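Local coordinates for thioredoxin family protein (PDB 2YP6) that probably acts as a surface-exposed lipoprotein thiol-disulfide oxidoreductase of the thioredoxin fold that helps pneumococci resist extracellular oxidative stress, at residues 71-76 with 89-94. Numbering follows the deposited sequence.
Sequences KVYLKF and PELMEL
Tyr-73 reaches from an interior strand of the thioredoxin-fold sheet to helix 88-96, where two leucines receive its ring. With CG anti to the backbone N (chi1 -179°), the ring extends outward from the sheet. CD1 of Leu-91 lies over one face in a CH-pi contact, 3.9 Å from the Tyr-73 ring centroid and 27° off the ring normal. Leu-91 CD1 sits nearest the outer part of the ring, 3.6 Å from both CE1 and CZ of Tyr-73. Leu-94 adds its CD2 obliquely, 3.6 Å from Tyr-73 CE2. A long flat ring suits this place because the axes of strand and helix, nearly antiparallel at 166°, stay 12.3 Å apart; branched leucines supply methyls to meet it.

Two residues on, Lys-75 points to the same side of the sheet. Its aliphatic stem passes alongside Leu-91, with Lys-75 CD 4.1 Å from Leu-91 CD2, before bending at chi4. The bend accompanies the hydrogen bond of NZ to Ser-87 OG and its salt bridge to Glu-155 OE2. The interface is therefore apolar, joining sheet to helix by dispersion and CH-pi attraction, while the buried lysine charge is probably balanced by Glu-155, outside the two segments.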
ATOM      1  N   LYS A  71      -3.875 -12.587  -0.586  1.00 12.23           N
ATOM      2  CA  LYS A  71      -3.781 -11.559  -1.604  1.00 11.06           C
ATOM      3  C   LYS A  71      -3.419 -10.273  -0.883  1.00  9.87           C
ATOM      4  O   LYS A  71      -3.732 -10.116   0.305  1.00 10.17           O
ATOM      5  CB  LYS A  71      -5.109 -11.451  -2.353  1.00 12.42           C
ATOM      6  CG  LYS A  71      -5.500 -12.770  -3.052  1.00 13.67           C
ATOM      7  CD  LYS A  71      -6.903 -12.780  -3.628  1.00 15.35           C
ATOM      8  CE  LYS A  71      -7.299 -14.177  -4.082  1.00 18.36           C
ATOM      9  NZ  LYS A  71      -8.696 -14.247  -4.548  1.00 20.19           N
ATOM     10  N   VAL A  72      -2.754  -9.346  -1.581  1.00 10.42           N
ATOM     11  CA  VAL A  72      -2.324  -8.112  -0.938  1.00  9.30           C
ATOM     12  C   VAL A  72      -2.665  -6.927  -1.830  1.00 12.55           C
ATOM     13  O   VAL A  72      -2.411  -6.942  -3.013  1.00 10.58           O
ATOM     14  CB  VAL A  72      -0.806  -8.134  -0.595  1.00 10.77           C
ATOM     15  CG1 VAL A  72      -0.328  -6.799  -0.067  1.00 12.70           C
ATOM     16  CG2 VAL A  72      -0.491  -9.244   0.436  1.00 10.22           C
ATOM     17  N   TYR A  73      -3.263  -5.910  -1.223  1.00  8.96           N
ATOM     18  CA  TYR A  73      -3.500  -4.607  -1.876  1.00 10.79           C
ATOM     19  C   TYR A  73      -2.376  -3.705  -1.392  1.00 13.16           C
ATOM     20  O   TYR A  73      -2.329  -3.359  -0.209  1.00  9.16           O
ATOM     21  CB  TYR A  73      -4.858  -4.128  -1.429  1.00  9.91           C
ATOM     22  CG  TYR A  73      -5.406  -2.800  -1.952  1.00  9.64           C
ATOM     23  CD1 TYR A  73      -4.724  -1.595  -1.793  1.00 12.67           C
ATOM     24  CD2 TYR A  73      -6.664  -2.752  -2.515  1.00 12.38           C
ATOM     25  CE1 TYR A  73      -5.279  -0.395  -2.225  1.00 12.97           C
ATOM     26  CE2 TYR A  73      -7.223  -1.557  -2.956  1.00 18.24           C
ATOM     27  CZ  TYR A  73      -6.519  -0.374  -2.801  1.00 14.28           C
ATOM     28  OH  TYR A  73      -7.100   0.828  -3.215  1.00 13.00           O
ATOM     29  N   LEU A  74      -1.422  -3.393  -2.280  1.00 10.39           N
ATOM     30  CA  LEU A  74      -0.217  -2.654  -1.872  1.00  7.81           C
ATOM     31  C   LEU A  74      -0.233  -1.297  -2.527  1.00 11.74           C
ATOM     32  O   LEU A  74      -0.140  -1.223  -3.743  1.00 13.06           O
ATOM     33  CB  LEU A  74       1.042  -3.422  -2.272  1.00 10.27           C
ATOM     34  CG  LEU A  74       2.374  -2.813  -1.860  1.00 10.54           C
ATOM     35  CD1 LEU A  74       2.549  -2.781  -0.358  1.00 11.82           C
ATOM     36  CD2 LEU A  74       3.522  -3.606  -2.505  1.00 11.59           C
ATOM     37  N   LYS A  75      -0.383  -0.245  -1.725  1.00  9.51           N
ATOM     38  CA  LYS A  75      -0.514   1.115  -2.246  1.00  9.18           C
ATOM     39  C   LYS A  75       0.677   1.963  -1.874  1.00 10.82           C
ATOM     40  O   LYS A  75       1.015   2.094  -0.695  1.00 11.00           O
ATOM     41  CB  LYS A  75      -1.771   1.779  -1.704  1.00  9.27           C
ATOM     42  CG  LYS A  75      -2.025   3.156  -2.214  1.00 12.03           C
ATOM     43  CD  LYS A  75      -3.168   3.823  -1.422  1.00 20.66           C
ATOM     44  CE  LYS A  75      -3.627   5.096  -2.057  1.00 27.66           C
ATOM     45  NZ  LYS A  75      -4.520   4.868  -3.233  1.00 26.85           N
ATOM     46  N   PHE A  76       1.293   2.552  -2.888  1.00 11.46           N
ATOM     47  CA  PHE A  76       2.382   3.492  -2.700  1.00  8.14           C
ATOM     48  C   PHE A  76       1.814   4.892  -2.802  1.00 12.80           C
ATOM     49  O   PHE A  76       1.099   5.193  -3.756  1.00 11.04           O
ATOM     50  CB  PHE A  76       3.474   3.274  -3.767  1.00 13.13           C
ATOM     51  CG  PHE A  76       4.224   1.975  -3.605  1.00 10.16           C
ATOM     52  CD1 PHE A  76       3.700   0.782  -4.111  1.00 11.85           C
ATOM     53  CD2 PHE A  76       5.419   1.929  -2.921  1.00 13.78           C
ATOM     54  CE1 PHE A  76       4.350  -0.384  -3.955  1.00 12.58           C
ATOM     55  CE2 PHE A  76       6.084   0.755  -2.761  1.00 11.38           C
ATOM     56  CZ  PHE A  76       5.555  -0.420  -3.272  1.00 11.80           C
ATOM     57  N   PRO A  89      -9.855   7.819   2.546  1.00 14.30           N
ATOM     58  CA  PRO A  89     -11.119   7.410   3.196  1.00 15.14           C
ATOM     59  C   PRO A  89     -11.761   6.195   2.503  1.00 14.97           C
ATOM     60  O   PRO A  89     -12.281   5.288   3.180  1.00 15.15           O
ATOM     61  CB  PRO A  89     -11.999   8.655   3.073  1.00 16.65           C
ATOM     62  CG  PRO A  89     -10.976   9.807   3.127  1.00 16.65           C
ATOM     63  CD  PRO A  89      -9.825   9.276   2.278  1.00 15.23           C
ATOM     64  N   GLU A  90     -11.684   6.143   1.182  1.00 14.82           N
ATOM     65  CA  GLU A  90     -12.258   5.018   0.470  1.00 15.07           C
ATOM     66  C   GLU A  90     -11.491   3.745   0.857  1.00 13.91           C
ATOM     67  O   GLU A  90     -12.089   2.692   1.022  1.00 14.27           O
ATOM     68  CB  GLU A  90     -12.247   5.235  -1.041  1.00 17.80           C
ATOM     69  CG  GLU A  90     -12.875   4.064  -1.775  1.00 23.02           C
ATOM     70  CD  GLU A  90     -12.964   4.261  -3.286  1.00 30.99           C
ATOM     71  OE1 GLU A  90     -12.267   5.166  -3.806  1.00 26.23           O
ATOM     72  OE2 GLU A  90     -13.732   3.500  -3.933  1.00 24.49           O
ATOM     73  N   LEU A  91     -10.174   3.842   1.043  1.00 12.88           N
ATOM     74  CA  LEU A  91      -9.394   2.665   1.451  1.00 12.18           C
ATOM     75  C   LEU A  91      -9.758   2.204   2.874  1.00 13.47           C
ATOM     76  O   LEU A  91      -9.810   1.000   3.156  1.00 12.75           O
ATOM     77  CB  LEU A  91      -7.896   2.956   1.354  1.00 12.17           C
ATOM     78  CG  LEU A  91      -6.983   1.738   1.530  1.00 11.86           C
ATOM     79  CD1 LEU A  91      -7.335   0.656   0.527  1.00 14.77           C
ATOM     80  CD2 LEU A  91      -5.518   2.151   1.424  1.00 15.45           C
ATOM     81  N   MET A  92     -10.038   3.155   3.762  1.00 14.28           N
ATOM     82  CA  MET A  92     -10.622   2.813   5.070  1.00 14.50           C
ATOM     83  C   MET A  92     -11.943   2.076   4.959  1.00 16.55           C
ATOM     84  O   MET A  92     -12.176   1.130   5.727  1.00 15.20           O
ATOM     85  CB  MET A  92     -10.748   4.035   5.973  1.00 15.44           C
ATOM     86  CG  MET A  92      -9.388   4.633   6.299  1.00 14.85           C
ATOM     87  SD  MET A  92      -9.507   6.222   7.118  1.00 15.43           S
ATOM     88  CE  MET A  92     -10.566   5.833   8.487  1.00 16.30           C
ATOM     89  N   GLU A  93     -12.820   2.488   4.031  1.00 15.53           N
ATOM     90  CA  GLU A  93     -14.032   1.707   3.752  1.00 16.92           C
ATOM     91  C   GLU A  93     -13.718   0.246   3.454  1.00 18.79           C
ATOM     92  O   GLU A  93     -14.394  -0.686   3.940  1.00 17.69           O
ATOM     93  CB  GLU A  93     -14.796   2.249   2.536  1.00 18.35           C
ATOM     94  CG  GLU A  93     -15.633   3.470   2.791  1.00 17.96           C
ATOM     95  CD  GLU A  93     -16.274   4.021   1.531  1.00 18.74           C
ATOM     96  OE1 GLU A  93     -15.630   4.080   0.461  1.00 26.89           O
ATOM     97  OE2 GLU A  93     -17.434   4.419   1.614  1.00 23.28           O
ATOM     98  N   LEU A  94     -12.731   0.050   2.594  1.00 17.42           N
ATOM     99  CA  LEU A  94     -12.344  -1.290   2.198  1.00 15.53           C
ATOM    100  C   LEU A  94     -11.806  -2.057   3.393  1.00 14.88           C
ATOM    101  O   LEU A  94     -12.165  -3.229   3.596  1.00 18.24           O
ATOM    102  CB  LEU A  94     -11.313  -1.227   1.076  1.00 16.12           C
ATOM    103  CG  LEU A  94     -11.069  -2.510   0.290  1.00 19.82           C
ATOM    104  CD1 LEU A  94     -12.356  -2.968  -0.371  1.00 21.18           C
ATOM    105  CD2 LEU A  94     -10.002  -2.274  -0.726  1.00 16.53           C
TER